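Local structure of alternansucrase (6HVG) at residues A[407-412]-A[541-546]; A[753-758]-A[802-807]; A[809-814]-A[826-831]; A[1269-1274]-A[1278-1283]. The protein belongs to glycosyl hydrolase family 70, large multidomain proteins with a TIM-barrel core, and also carries repeats of the choline-binding clan. All blocks are in the same frame, centred on the assembly; numbering follows the deposited sequence.

Contact 1 (A[407-412]-A[541-546])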
loop_
_atom_site.group_PDB
_atom_site.type_symbol
_atom_site.label_atom_id
_atom_site.label_comp_id
_atom_site.label_asym_id
_atom_site.label_seq_id
_atom_site.Cartn_x
_atom_site.Cartn_y
_atom_site.Cartn_z
ATOM N N ASP A 407 -30.199 -11.254 -3.384
ATOM C CA ASP A 407 -30.322 -12.702 -3.069
ATOM C C ASP A 407 -31.304 -13.007 -1.958
ATOM O O ASP A 407 -31.090 -13.929 -1.166
ATOM C CB ASP A 407 -28.948 -13.337 -2.762
ATOM C CG ASP A 407 -28.061 -13.436 -3.992
ATOM O OD1 ASP A 407 -28.571 -13.224 -5.116
ATOM O OD2 ASP A 407 -26.857 -13.730 -3.833
ATOM N N GLY A 408 -32.384 -12.234 -1.922
ATOM C CA GLY A 408 -33.418 -12.404 -0.908
ATOM C C GLY A 408 -33.259 -11.562 0.342
ATOM O O GLY A 408 -34.234 -11.274 1.028
ATOM N N TYR A 409 -32.031 -11.180 0.655
ATOM C CA TYR A 409 -31.765 -10.416 1.855
ATOM C C TYR A 409 -32.120 -8.951 1.653
ATOM O O TYR A 409 -32.247 -8.506 0.510
ATOM C CB TYR A 409 -30.308 -10.540 2.220
ATOM C CG TYR A 409 -29.936 -11.921 2.634
ATOM C CD1 TYR A 409 -30.071 -12.333 3.944
ATOM C CD2 TYR A 409 -29.475 -12.829 1.713
ATOM C CE1 TYR A 409 -29.743 -13.612 4.328
ATOM C CE2 TYR A 409 -29.132 -14.115 2.091
ATOM C CZ TYR A 409 -29.269 -14.496 3.402
ATOM O OH TYR A 409 -28.922 -15.766 3.790
ATOM N N LEU A 410 -32.298 -8.229 2.763
ATOM C CA LEU A 410 -32.636 -6.822 2.723
ATOM C C LEU A 410 -31.438 -5.981 3.106
ATOM O O LEU A 410 -30.558 -6.455 3.786
ATOM C CB LEU A 410 -33.773 -6.511 3.695
ATOM C CG LEU A 410 -35.023 -7.383 3.655
ATOM C CD1 LEU A 410 -36.027 -6.842 4.641
ATOM C CD2 LEU A 410 -35.629 -7.442 2.267
ATOM N N THR A 411 -31.431 -4.723 2.684
ATOM C CA THR A 411 -30.345 -3.809 2.978
ATOM C C THR A 411 -30.876 -2.538 3.632
ATOM O O THR A 411 -32.047 -2.271 3.584
ATOM C CB THR A 411 -29.515 -3.467 1.683
ATOM O OG1 THR A 411 -30.327 -2.822 0.696
ATOM C CG2 THR A 411 -28.935 -4.726 1.053
ATOM N N ALA A 412 -29.994 -1.747 4.219
ATOM C CA ALA A 412 -30.394 -0.507 4.887
ATOM C C ALA A 412 -31.172 0.458 3.957
ATOM O O ALA A 412 -32.106 1.141 4.390
ATOM C CB ALA A 412 -29.166 0.196 5.464
ATOM N N SER A 541 -23.005 -22.794 2.971
ATOM C CA SER A 541 -24.164 -23.362 2.282
ATOM C C SER A 541 -25.537 -23.077 2.944
ATOM O O SER A 541 -26.552 -23.051 2.252
ATOM C CB SER A 541 -23.974 -24.864 2.148
ATOM O OG SER A 541 -23.804 -25.454 3.423
ATOM N N HIS A 542 -25.578 -22.842 4.259
ATOM C CA HIS A 542 -26.841 -22.526 4.929
ATOM C C HIS A 542 -27.406 -21.140 4.538
ATOM O O HIS A 542 -28.580 -21.020 4.183
ATOM C CB HIS A 542 -26.699 -22.632 6.449
ATOM C CG HIS A 542 -28.013 -22.601 7.175
ATOM N ND1 HIS A 542 -28.439 -21.509 7.913
ATOM C CD2 HIS A 542 -29.017 -23.514 7.242
ATOM C CE1 HIS A 542 -29.640 -21.752 8.405
ATOM N NE2 HIS A 542 -30.015 -22.959 8.012
ATOM N N ARG A 543 -26.570 -20.106 4.585
ATOM C CA ARG A 543 -27.024 -18.729 4.390
ATOM C C ARG A 543 -26.767 -18.152 3.005
ATOM O O ARG A 543 -27.496 -17.258 2.561
ATOM C CB ARG A 543 -26.352 -17.814 5.400
ATOM C CG ARG A 543 -26.738 -18.110 6.844
ATOM C CD ARG A 543 -26.141 -17.103 7.805
ATOM N NE ARG A 543 -24.692 -17.177 7.765
ATOM C CZ ARG A 543 -23.875 -16.428 8.490
ATOM N NH1 ARG A 543 -24.338 -15.535 9.345
ATOM N NH2 ARG A 543 -22.567 -16.575 8.346
ATOM N N THR A 544 -25.747 -18.644 2.313
ATOM C CA THR A 544 -25.292 -17.984 1.093
ATOM C C THR A 544 -24.771 -19.023 0.090
ATOM O O THR A 544 -23.640 -18.964 -0.373
ATOM C CB THR A 544 -24.267 -16.879 1.453
ATOM O OG1 THR A 544 -23.867 -16.196 0.279
ATOM C CG2 THR A 544 -23.055 -17.437 2.108
ATOM N N PRO A 545 -25.629 -19.987 -0.258
ATOM C CA PRO A 545 -25.193 -21.117 -1.073
ATOM C C PRO A 545 -24.737 -20.747 -2.512
ATOM O O PRO A 545 -23.914 -21.453 -3.070
ATOM C CB PRO A 545 -26.425 -22.027 -1.089
ATOM C CG PRO A 545 -27.575 -21.093 -0.945
ATOM C CD PRO A 545 -27.095 -19.959 -0.089
ATOM N N ASN A 546 -25.263 -19.671 -3.099
ATOM C CA ASN A 546 -24.841 -19.245 -4.455
ATOM C C ASN A 546 -23.361 -18.893 -4.510
ATOM O O ASN A 546 -22.713 -18.978 -5.548
ATOM C CB ASN A 546 -25.639 -18.016 -4.927
ATOM C CG ASN A 546 -27.137 -18.257 -4.942
ATOM O OD1 ASN A 546 -27.597 -19.391 -4.815
ATOM N ND2 ASN A 546 -27.894 -17.199 -5.117
#

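Contact 2 (A[753-758]-A[802-807])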
loop_
_atom_site.group_PDB
_atom_site.type_symbol
_atom_site.label_atom_id
_atom_site.label_comp_id
_atom_site.label_asym_id
_atom_site.label_seq_id
_atom_site.Cartn_x
_atom_site.Cartn_y
_atom_site.Cartn_z
ATOM N N ASP A 753 6.376 -0.702 -13.225
ATOM C CA ASP A 753 6.002 -0.799 -11.830
ATOM C C ASP A 753 7.214 -0.830 -10.894
ATOM O O ASP A 753 7.098 -1.257 -9.746
ATOM C CB ASP A 753 5.143 -2.054 -11.600
ATOM C CG ASP A 753 5.884 -3.363 -11.923
ATOM O OD1 ASP A 753 7.028 -3.329 -12.435
ATOM O OD2 ASP A 753 5.317 -4.444 -11.654
ATOM N N TYR A 754 8.368 -0.370 -11.357
ATOM C CA TYR A 754 9.523 -0.285 -10.480
ATOM C C TYR A 754 10.270 1.009 -10.739
ATOM O O TYR A 754 10.644 1.270 -11.859
ATOM C CB TYR A 754 10.426 -1.508 -10.625
ATOM C CG TYR A 754 11.585 -1.504 -9.657
ATOM C CD1 TYR A 754 11.473 -2.043 -8.388
ATOM C CD2 TYR A 754 12.787 -0.934 -10.007
ATOM C CE1 TYR A 754 12.535 -2.025 -7.499
ATOM C CE2 TYR A 754 13.854 -0.906 -9.132
ATOM C CZ TYR A 754 13.728 -1.449 -7.879
ATOM O OH TYR A 754 14.823 -1.388 -7.052
ATOM N N ASP A 755 10.459 1.794 -9.672
ATOM C CA ASP A 755 11.039 3.142 -9.719
ATOM C C ASP A 755 10.328 4.093 -10.679
ATOM O O ASP A 755 10.961 4.970 -11.275
ATOM C CB ASP A 755 12.535 3.087 -10.039
ATOM C CG ASP A 755 13.359 2.516 -8.897
ATOM O OD1 ASP A 755 12.767 2.170 -7.860
ATOM O OD2 ASP A 755 14.601 2.417 -9.037
ATOM N N ALA A 756 9.014 3.947 -10.795
ATOM C CA ALA A 756 8.228 4.849 -11.625
ATOM C C ALA A 756 7.051 5.412 -10.836
ATOM O O ALA A 756 6.977 6.606 -10.592
ATOM C CB ALA A 756 7.748 4.119 -12.884
ATOM N N GLN A 757 6.152 4.522 -10.436
ATOM C CA GLN A 757 4.914 4.875 -9.749
ATOM C C GLN A 757 5.129 5.726 -8.498
ATOM O O GLN A 757 4.374 6.663 -8.252
ATOM C CB GLN A 757 4.117 3.620 -9.354
ATOM C CG GLN A 757 4.716 2.278 -9.782
ATOM C CD GLN A 757 4.892 1.315 -8.659
ATOM O OE1 GLN A 757 5.577 0.316 -8.807
ATOM N NE2 GLN A 757 4.320 1.629 -7.514
ATOM N N ASP A 758 6.125 5.388 -7.686
ATOM C CA ASP A 758 6.372 6.152 -6.463
ATOM C C ASP A 758 6.973 7.537 -6.743
ATOM O O ASP A 758 6.400 8.560 -6.341
ATOM C CB ASP A 758 7.216 5.346 -5.471
ATOM C CG ASP A 758 6.380 4.330 -4.681
ATOM O OD1 ASP A 758 5.152 4.189 -4.949
ATOM O OD2 ASP A 758 6.955 3.675 -3.791
ATOM N N TYR A 802 13.245 12.938 -7.264
ATOM C CA TYR A 802 12.329 11.832 -7.480
ATOM C C TYR A 802 12.954 10.783 -8.386
ATOM O O TYR A 802 12.797 9.575 -8.154
ATOM C CB TYR A 802 11.040 12.326 -8.106
ATOM C CG TYR A 802 10.559 13.665 -7.577
ATOM C CD1 TYR A 802 10.110 13.797 -6.268
ATOM C CD2 TYR A 802 10.563 14.793 -8.389
ATOM C CE1 TYR A 802 9.674 15.024 -5.781
ATOM C CE2 TYR A 802 10.135 16.023 -7.919
ATOM C CZ TYR A 802 9.694 16.147 -6.619
ATOM O OH TYR A 802 9.271 17.391 -6.188
ATOM N N ASN A 803 13.708 11.237 -9.383
ATOM C CA ASN A 803 14.284 10.355 -10.406
ATOM C C ASN A 803 15.538 9.598 -9.947
ATOM O O ASN A 803 16.165 9.933 -8.919
ATOM C CB ASN A 803 14.636 11.155 -11.651
ATOM C CG ASN A 803 13.431 11.575 -12.432
ATOM O OD1 ASN A 803 13.179 11.028 -13.498
ATOM N ND2 ASN A 803 12.651 12.515 -11.886
ATOM N N ASP A 804 15.894 8.592 -10.741
ATOM C CA ASP A 804 17.043 7.735 -10.481
ATOM C C ASP A 804 18.334 8.281 -11.061
ATOM O O ASP A 804 18.370 8.842 -12.167
ATOM C CB ASP A 804 16.827 6.360 -11.093
ATOM C CG ASP A 804 16.000 5.447 -10.221
ATOM O OD1 ASP A 804 15.458 5.907 -9.205
ATOM O OD2 ASP A 804 15.914 4.245 -10.532
ATOM N N TYR A 805 19.412 8.050 -10.318
ATOM C CA TYR A 805 20.762 8.438 -10.708
ATOM C C TYR A 805 21.400 7.365 -11.579
ATOM O O TYR A 805 21.046 6.200 -11.476
ATOM C CB TYR A 805 21.644 8.639 -9.460
ATOM C CG TYR A 805 21.197 9.774 -8.573
ATOM C CD1 TYR A 805 21.661 11.067 -8.787
ATOM C CD2 TYR A 805 20.320 9.556 -7.506
ATOM C CE1 TYR A 805 21.248 12.116 -7.986
ATOM C CE2 TYR A 805 19.892 10.602 -6.709
ATOM C CZ TYR A 805 20.361 11.879 -6.954
ATOM O OH TYR A 805 19.953 12.917 -6.148
ATOM N N ASN A 806 22.328 7.774 -12.453
ATOM C CA ASN A 806 23.258 6.849 -13.113
ATOM C C ASN A 806 22.596 5.788 -14.001
ATOM O O ASN A 806 23.149 4.698 -14.193
ATOM C CB ASN A 806 24.202 6.153 -12.100
ATOM C CG ASN A 806 25.232 7.094 -11.517
ATOM O OD1 ASN A 806 25.791 7.893 -12.243
ATOM N ND2 ASN A 806 25.512 6.967 -10.234
ATOM N N LEU A 807 21.442 6.112 -14.584
ATOM C CA LEU A 807 20.756 5.185 -15.471
ATOM C C LEU A 807 21.591 4.724 -16.678
ATOM O O LEU A 807 21.567 3.532 -17.011
ATOM C CB LEU A 807 19.415 5.763 -15.918
ATOM C CG LEU A 807 18.347 5.732 -14.807
ATOM C CD1 LEU A 807 17.056 6.358 -15.271
ATOM C CD2 LEU A 807 18.070 4.322 -14.331
#

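Contact 3 (A[809-814]-A[826-831])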
loop_
_atom_site.group_PDB
_atom_site.type_symbol
_atom_site.label_atom_id
_atom_site.label_comp_id
_atom_site.label_asym_id
_atom_site.label_seq_id
_atom_site.Cartn_x
_atom_site.Cartn_y
_atom_site.Cartn_z
ATOM N N SER A 809 24.859 4.371 -16.759
ATOM C CA SER A 809 25.872 3.467 -16.238
ATOM C C SER A 809 25.248 2.129 -15.896
ATOM O O SER A 809 25.845 1.077 -16.117
ATOM C CB SER A 809 26.566 4.093 -15.012
ATOM O OG SER A 809 26.804 5.482 -15.208
ATOM N N ALA A 810 24.051 2.176 -15.333
ATOM C CA ALA A 810 23.301 0.967 -15.012
ATOM C C ALA A 810 22.991 0.150 -16.268
ATOM O O ALA A 810 23.161 -1.059 -16.265
ATOM C CB ALA A 810 22.010 1.331 -14.288
ATOM N N TYR A 811 22.542 0.812 -17.335
ATOM C CA TYR A 811 22.314 0.142 -18.618
ATOM C C TYR A 811 23.609 -0.392 -19.250
ATOM O O TYR A 811 23.612 -1.456 -19.853
ATOM C CB TYR A 811 21.531 1.032 -19.593
ATOM C CG TYR A 811 20.028 0.914 -19.394
ATOM C CD1 TYR A 811 19.303 -0.059 -20.042
ATOM C CD2 TYR A 811 19.348 1.758 -18.536
ATOM C CE1 TYR A 811 17.932 -0.181 -19.854
ATOM C CE2 TYR A 811 17.984 1.648 -18.341
ATOM C CZ TYR A 811 17.280 0.676 -18.999
ATOM O OH TYR A 811 15.925 0.545 -18.805
ATOM N N ALA A 812 24.717 0.307 -19.075
ATOM C CA ALA A 812 25.997 -0.186 -19.578
ATOM C C ALA A 812 26.288 -1.562 -19.005
ATOM O O ALA A 812 26.736 -2.462 -19.725
ATOM C CB ALA A 812 27.132 0.773 -19.243
ATOM N N MET A 813 26.031 -1.733 -17.716
ATOM C CA MET A 813 26.215 -3.033 -17.068
ATOM C C MET A 813 25.132 -4.030 -17.474
ATOM O O MET A 813 25.435 -5.170 -17.831
ATOM C CB MET A 813 26.239 -2.870 -15.555
ATOM C CG MET A 813 27.425 -2.043 -15.064
ATOM S SD MET A 813 27.477 -1.835 -13.278
ATOM C CE MET A 813 27.543 -3.549 -12.731
ATOM N N LEU A 814 23.876 -3.596 -17.436
ATOM C CA LEU A 814 22.762 -4.466 -17.796
ATOM C C LEU A 814 22.966 -5.095 -19.157
ATOM O O LEU A 814 22.721 -6.289 -19.342
ATOM C CB LEU A 814 21.442 -3.694 -17.817
ATOM C CG LEU A 814 20.208 -4.557 -18.025
ATOM C CD1 LEU A 814 19.906 -5.353 -16.764
ATOM C CD2 LEU A 814 19.013 -3.698 -18.408
ATOM N N TYR A 826 10.672 1.422 -21.563
ATOM C CA TYR A 826 10.193 2.556 -22.358
ATOM C C TYR A 826 10.504 3.901 -21.738
ATOM O O TYR A 826 10.944 4.807 -22.422
ATOM C CB TYR A 826 8.666 2.430 -22.532
ATOM C CG TYR A 826 7.983 3.676 -23.041
ATOM C CD1 TYR A 826 7.863 3.932 -24.410
ATOM C CD2 TYR A 826 7.465 4.595 -22.169
ATOM C CE1 TYR A 826 7.197 5.052 -24.873
ATOM C CE2 TYR A 826 6.809 5.721 -22.620
ATOM C CZ TYR A 826 6.679 5.944 -23.975
ATOM O OH TYR A 826 6.028 7.077 -24.396
ATOM N N GLY A 827 10.258 4.020 -20.440
ATOM C CA GLY A 827 10.396 5.282 -19.713
ATOM C C GLY A 827 11.801 5.763 -19.438
ATOM O O GLY A 827 11.978 6.874 -18.965
ATOM N N ASP A 828 12.786 4.920 -19.705
ATOM C CA ASP A 828 14.181 5.333 -19.743
ATOM C C ASP A 828 14.587 5.776 -21.148
ATOM O O ASP A 828 15.643 6.381 -21.319
ATOM C CB ASP A 828 15.094 4.182 -19.295
ATOM C CG ASP A 828 14.884 3.807 -17.838
ATOM O OD1 ASP A 828 14.554 4.730 -17.054
ATOM O OD2 ASP A 828 15.037 2.599 -17.499
ATOM N N MET A 829 13.761 5.454 -22.144
ATOM C CA MET A 829 14.015 5.809 -23.540
ATOM C C MET A 829 13.173 7.008 -23.991
ATOM O O MET A 829 13.657 7.871 -24.722
ATOM C CB MET A 829 13.717 4.615 -24.444
ATOM C CG MET A 829 14.597 3.402 -24.184
ATOM S SD MET A 829 16.298 3.696 -24.692
ATOM C CE MET A 829 16.127 3.506 -26.467
ATOM N N TYR A 830 11.913 7.044 -23.569
ATOM C CA TYR A 830 11.008 8.138 -23.867
ATOM C C TYR A 830 10.402 8.615 -22.561
ATOM O O TYR A 830 10.499 7.928 -21.540
ATOM C CB TYR A 830 9.951 7.687 -24.875
ATOM C CG TYR A 830 10.595 7.263 -26.171
ATOM C CD1 TYR A 830 10.996 5.941 -26.370
ATOM C CD2 TYR A 830 10.874 8.194 -27.183
ATOM C CE1 TYR A 830 11.619 5.552 -27.547
ATOM C CE2 TYR A 830 11.513 7.815 -28.361
ATOM C CZ TYR A 830 11.877 6.496 -28.539
ATOM O OH TYR A 830 12.499 6.096 -29.690
ATOM N N LEU A 831 9.806 9.806 -22.564
ATOM C CA LEU A 831 9.246 10.359 -21.339
ATOM C C LEU A 831 7.976 9.621 -20.937
ATOM O O LEU A 831 7.129 9.309 -21.790
ATOM C CB LEU A 831 8.951 11.842 -21.513
ATOM C CG LEU A 831 10.171 12.754 -21.687
ATOM C CD1 LEU A 831 9.703 14.183 -21.922
ATOM C CD2 LEU A 831 11.132 12.684 -20.499
#

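Contact 4 (A[1269-1274]-A[1278-1283])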
loop_
_atom_site.group_PDB
_atom_site.type_symbol
_atom_site.label_atom_id
_atom_site.label_comp_id
_atom_site.label_asym_id
_atom_site.label_seq_id
_atom_site.Cartn_x
_atom_site.Cartn_y
_atom_site.Cartn_z
ATOM N N GLN A 1269 -30.789 -13.777 13.324
ATOM C CA GLN A 1269 -31.181 -14.262 12.019
ATOM C C GLN A 1269 -31.346 -13.084 11.070
ATOM O O GLN A 1269 -31.805 -12.016 11.473
ATOM C CB GLN A 1269 -32.495 -15.038 12.130
ATOM C CG GLN A 1269 -32.932 -15.716 10.842
ATOM C CD GLN A 1269 -34.213 -16.485 11.011
ATOM O OE1 GLN A 1269 -34.789 -16.517 12.090
ATOM N NE2 GLN A 1269 -34.678 -17.095 9.932
ATOM N N TYR A 1270 -30.958 -13.275 9.810
ATOM C CA TYR A 1270 -31.031 -12.201 8.824
ATOM C C TYR A 1270 -32.381 -12.252 8.141
ATOM O O TYR A 1270 -32.929 -13.322 7.930
ATOM C CB TYR A 1270 -29.908 -12.331 7.791
ATOM C CG TYR A 1270 -28.500 -11.933 8.270
ATOM C CD1 TYR A 1270 -27.660 -12.856 8.881
ATOM C CD2 TYR A 1270 -28.002 -10.645 8.084
ATOM C CE1 TYR A 1270 -26.386 -12.513 9.294
ATOM C CE2 TYR A 1270 -26.727 -10.301 8.507
ATOM C CZ TYR A 1270 -25.931 -11.247 9.094
ATOM O OH TYR A 1270 -24.685 -10.907 9.530
ATOM N N PHE A 1271 -32.933 -11.108 7.784
ATOM C CA PHE A 1271 -34.232 -11.116 7.108
ATOM C C PHE A 1271 -34.092 -11.684 5.704
ATOM O O PHE A 1271 -33.097 -11.439 5.024
ATOM C CB PHE A 1271 -34.860 -9.706 7.082
ATOM C CG PHE A 1271 -34.984 -9.080 8.451
ATOM C CD1 PHE A 1271 -35.770 -9.688 9.417
ATOM C CD2 PHE A 1271 -34.274 -7.941 8.787
ATOM C CE1 PHE A 1271 -35.862 -9.160 10.678
ATOM C CE2 PHE A 1271 -34.375 -7.398 10.056
ATOM C CZ PHE A 1271 -35.164 -8.004 10.999
ATOM N N ASN A 1272 -35.088 -12.451 5.277
ATOM C CA ASN A 1272 -35.103 -13.006 3.929
ATOM C C ASN A 1272 -36.513 -13.208 3.385
ATOM O O ASN A 1272 -37.440 -13.503 4.143
ATOM C CB ASN A 1272 -34.325 -14.330 3.887
ATOM C CG ASN A 1272 -33.814 -14.660 2.490
ATOM O OD1 ASN A 1272 -34.521 -15.249 1.689
ATOM N ND2 ASN A 1272 -32.592 -14.250 2.189
ATOM N N ILE A 1273 -36.654 -13.076 2.065
ATOM C CA ILE A 1273 -37.963 -13.173 1.391
ATOM C C ILE A 1273 -37.944 -13.989 0.084
ATOM O O ILE A 1273 -38.871 -13.905 -0.710
ATOM C CB ILE A 1273 -38.484 -11.771 1.044
ATOM C CG1 ILE A 1273 -37.365 -10.965 0.391
ATOM C CG2 ILE A 1273 -39.017 -11.070 2.288
ATOM C CD1 ILE A 1273 -37.839 -10.013 -0.665
ATOM N N ALA A 1274 -36.905 -14.792 -0.131
ATOM C CA ALA A 1274 -36.693 -15.442 -1.428
ATOM C C ALA A 1274 -37.703 -16.552 -1.687
ATOM O O ALA A 1274 -38.302 -16.619 -2.764
ATOM C CB ALA A 1274 -35.274 -15.980 -1.530
ATOM N N GLU A 1278 -39.773 -19.969 3.903
ATOM C CA GLU A 1278 -38.701 -19.625 4.837
ATOM C C GLU A 1278 -38.514 -18.102 4.932
ATOM O O GLU A 1278 -37.392 -17.588 4.972
ATOM C CB GLU A 1278 -37.410 -20.334 4.411
ATOM C CG GLU A 1278 -37.040 -20.124 2.947
ATOM C CD GLU A 1278 -35.742 -20.821 2.557
ATOM O OE1 GLU A 1278 -35.493 -21.936 3.077
ATOM O OE2 GLU A 1278 -34.974 -20.257 1.729
ATOM N N VAL A 1279 -39.639 -17.394 4.987
ATOM C CA VAL A 1279 -39.652 -15.948 5.132
ATOM C C VAL A 1279 -39.294 -15.575 6.561
ATOM O O VAL A 1279 -39.732 -16.216 7.496
ATOM C CB VAL A 1279 -41.030 -15.357 4.737
ATOM C CG1 VAL A 1279 -41.241 -13.944 5.276
ATOM C CG2 VAL A 1279 -41.144 -15.333 3.224
ATOM N N PHE A 1280 -38.487 -14.539 6.717
ATOM C CA PHE A 1280 -38.242 -13.945 8.021
ATOM C C PHE A 1280 -38.274 -12.439 7.843
ATOM O O PHE A 1280 -37.434 -11.884 7.129
ATOM C CB PHE A 1280 -36.903 -14.397 8.588
ATOM C CG PHE A 1280 -36.639 -13.921 9.988
ATOM C CD1 PHE A 1280 -37.364 -14.429 11.056
ATOM C CD2 PHE A 1280 -35.659 -12.976 10.251
ATOM C CE1 PHE A 1280 -37.135 -13.991 12.356
ATOM C CE2 PHE A 1280 -35.415 -12.538 11.552
ATOM C CZ PHE A 1280 -36.151 -13.055 12.607
ATOM N N LEU A 1281 -39.259 -11.788 8.458
ATOM C CA LEU A 1281 -39.374 -10.333 8.424
ATOM C C LEU A 1281 -39.679 -9.804 9.812
ATOM O O LEU A 1281 -40.080 -10.567 10.685
ATOM C CB LEU A 1281 -40.488 -9.912 7.490
ATOM C CG LEU A 1281 -40.201 -10.030 6.010
ATOM C CD1 LEU A 1281 -41.525 -10.088 5.247
ATOM C CD2 LEU A 1281 -39.323 -8.888 5.526
ATOM N N PRO A 1282 -39.490 -8.493 10.028
ATOM C CA PRO A 1282 -39.973 -7.913 11.259
ATOM C C PRO A 1282 -41.476 -8.074 11.312
ATOM O O PRO A 1282 -42.110 -8.038 10.272
ATOM C CB PRO A 1282 -39.600 -6.434 11.132
ATOM C CG PRO A 1282 -38.538 -6.370 10.102
ATOM C CD PRO A 1282 -38.847 -7.491 9.163
ATOM N N LEU A 1283 -42.040 -8.258 12.498
ATOM C CA LEU A 1283 -43.472 -8.540 12.608
ATOM C C LEU A 1283 -44.349 -7.360 12.189
ATOM O O LEU A 1283 -45.459 -7.579 11.746
ATOM C CB LEU A 1283 -43.819 -9.010 14.025
ATOM C CG LEU A 1283 -43.220 -10.356 14.488
ATOM C CD1 LEU A 1283 -43.429 -10.518 15.978
ATOM C CD2 LEU A 1283 -43.800 -11.530 13.765
#

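Contact 1 (A[407-412]-A[541-546])
The hydroxyl of Y409 donates a hydrogen bond to the backbone carbonyl O of R543, modelled at 2.4 Å from OH to O, a length too short to be taken literally at this resolution. The bond joins two loops on the flank of the six-stranded antiparallel sheet: segment 541-546 follows strand 534-537, and segment 407-412 lies in the loop between helix 390-393 and strand 415-416. With CG anti to its carbonyl carbon (chi1 -67°), Y409 sends its ring toward the turn at R543, and the carbonyl oxygen lies in the ring plane at the hydroxyl edge. The CB of R543 is 3.7 Å from Y409 OH, while its guanidinium leads away to a salt bridge with D540 and a hydrogen bond to the backbone O of N1189. Strand 1166-1175 receives both loops at one residue: T544 OG1 bonds to the O of V1169, and D407 OD2 makes a weak bond to its N. L1191 of strand 1190-1197 packs on both Y409 and R543. At the exposed margin, D407 and N546 approach from opposite directions, carboxylate and amide planes 78° apart, with OD2 of D407 and ND2 of N546 at 3.8 Å.

Contact 2 (A[753-758]-A[802-807])
Similar first torsions, -70° for D755 and -83° for D804, set each CG anti to its own carbonyl carbon and turn the two carboxylates toward each other. The side chains cross at about a right angle, their carboxylate planes lie 84° apart, and the acids meet through one oxygen each: OD2 of D755 is 2.7 Å from OD2 of D804. H693 is a further partner of the pair, hydrogen-bonded through NE2 to D755 OD2. T692, the last residue of helix 681-692, touches both aspartates, so the end of that helix and the histidine just after it lie against the place where the two acids meet. The other oxygen of D755, OD1, sits 3.5 Å above the plane of the Y754 ring, offset toward its rim, and the backbone O of D755 bonds to R750 NH1. Segment 753-758 carries the chain from strand 745-747 into helix 757-766, with A756 at the N-cap position; segment 802-807 runs into helix 807-814, which precedes strand 821-825. These strands are parallel neighbours, so the aspartate pair ties two parts of one beta-alpha-beta crossover, the repeating connection of a TIM barrel.

Contact 3 (A[809-814]-A[826-831])
D828 is the residue of 826-831 that reaches Y811, and it sits on a weakly bonded helical turn begun by Y826. The O of Y826 accepts from two backbone donors, M829 N at 2.9 Å and Y830 N at 2.7 Å, and CB of Y830 lies over one face of the Y826 ring, toward its rim. G827 carries the turn on to D828, whose chi1 of -65° holds CG beside the backbone N and the carboxylate toward Y811. OD2 then accepts from Y811 OH at 2.6 Å through its anti lone pair, in the plane of the ring at its edge, with ring and carboxylate planes 79° apart. The other oxygen, OD1, forms a salt bridge with R750, while Y811 OH has a second bond, to Y825 N. M829 next packs on I847 and S848 of helix 844-857, and L831 pairs its backbone with K839. The buried contact thus bridges helix 807-814 and the turn directly after barrel strand 821-825, with V824 of that strand touching both Y811 and M829.

Contact 4 (A[1269-1274]-A[1278-1283])
F1280 carries the tight side of this contact, its ring pressed against Q1269 and F1271 where two nearby loop segments meet in a single antiparallel bridge, the hydrogen-bonded pair N1272 and F1280: N1272 N donates to F1280 O, and F1280 N to N1272 O, both at 3.0 Å, the second bond the straighter at 169°. With CG of F1280 anti to the backbone N, the ring swings under the extended Q1269, whose amide stacks over one face with planes 13° apart and OE1 3.5 Å from CE1 of F1280. The F1271 ring is nearly parallel to F1280 but slid aside, centroids 5.3 Å apart, and CD of P1282 lies over a face of F1271 in a CH-pi contact. CG2 of I1273 meets CD2 of L1281 at 3.9 Å. Outside partners extend the aromatic group: Y1309 stacks on F1280, and W443 meets F1271 with planes roughly perpendicular. Q1269, though stacked on F1280, lies at the solvent side, as do E1278 and A1274. Near A1274 an Asx turn shapes the chain: N1272 OD1 accepts from A1274 N at 3.0 Å, the donor 37° out of the amide carbonyl plane.

The four contacts form two separate pairs. Contacts 2 and 3 lie with centres 11 Å apart at the TIM barrel, where L807 packs on D828 and R750 serves both, bonding to the D755 backbone and the D828 carboxylate; each turns on one meeting of polar groups, and contact 3 is fully buried. Contacts 1 and 4, centres 10 Å apart, are partly buried loop pairings on the same side of the chain's centre, joined by a probable backbone bond from I1273 N to G408 O and by N1272 against Y409. Contact 4 differs most, relying on aromatic side chains, an amide stacked on a ring and a backbone bridge. Contacts 3 and 4 lie on opposite sides of the chain's centre, their centres about 63 Å apart.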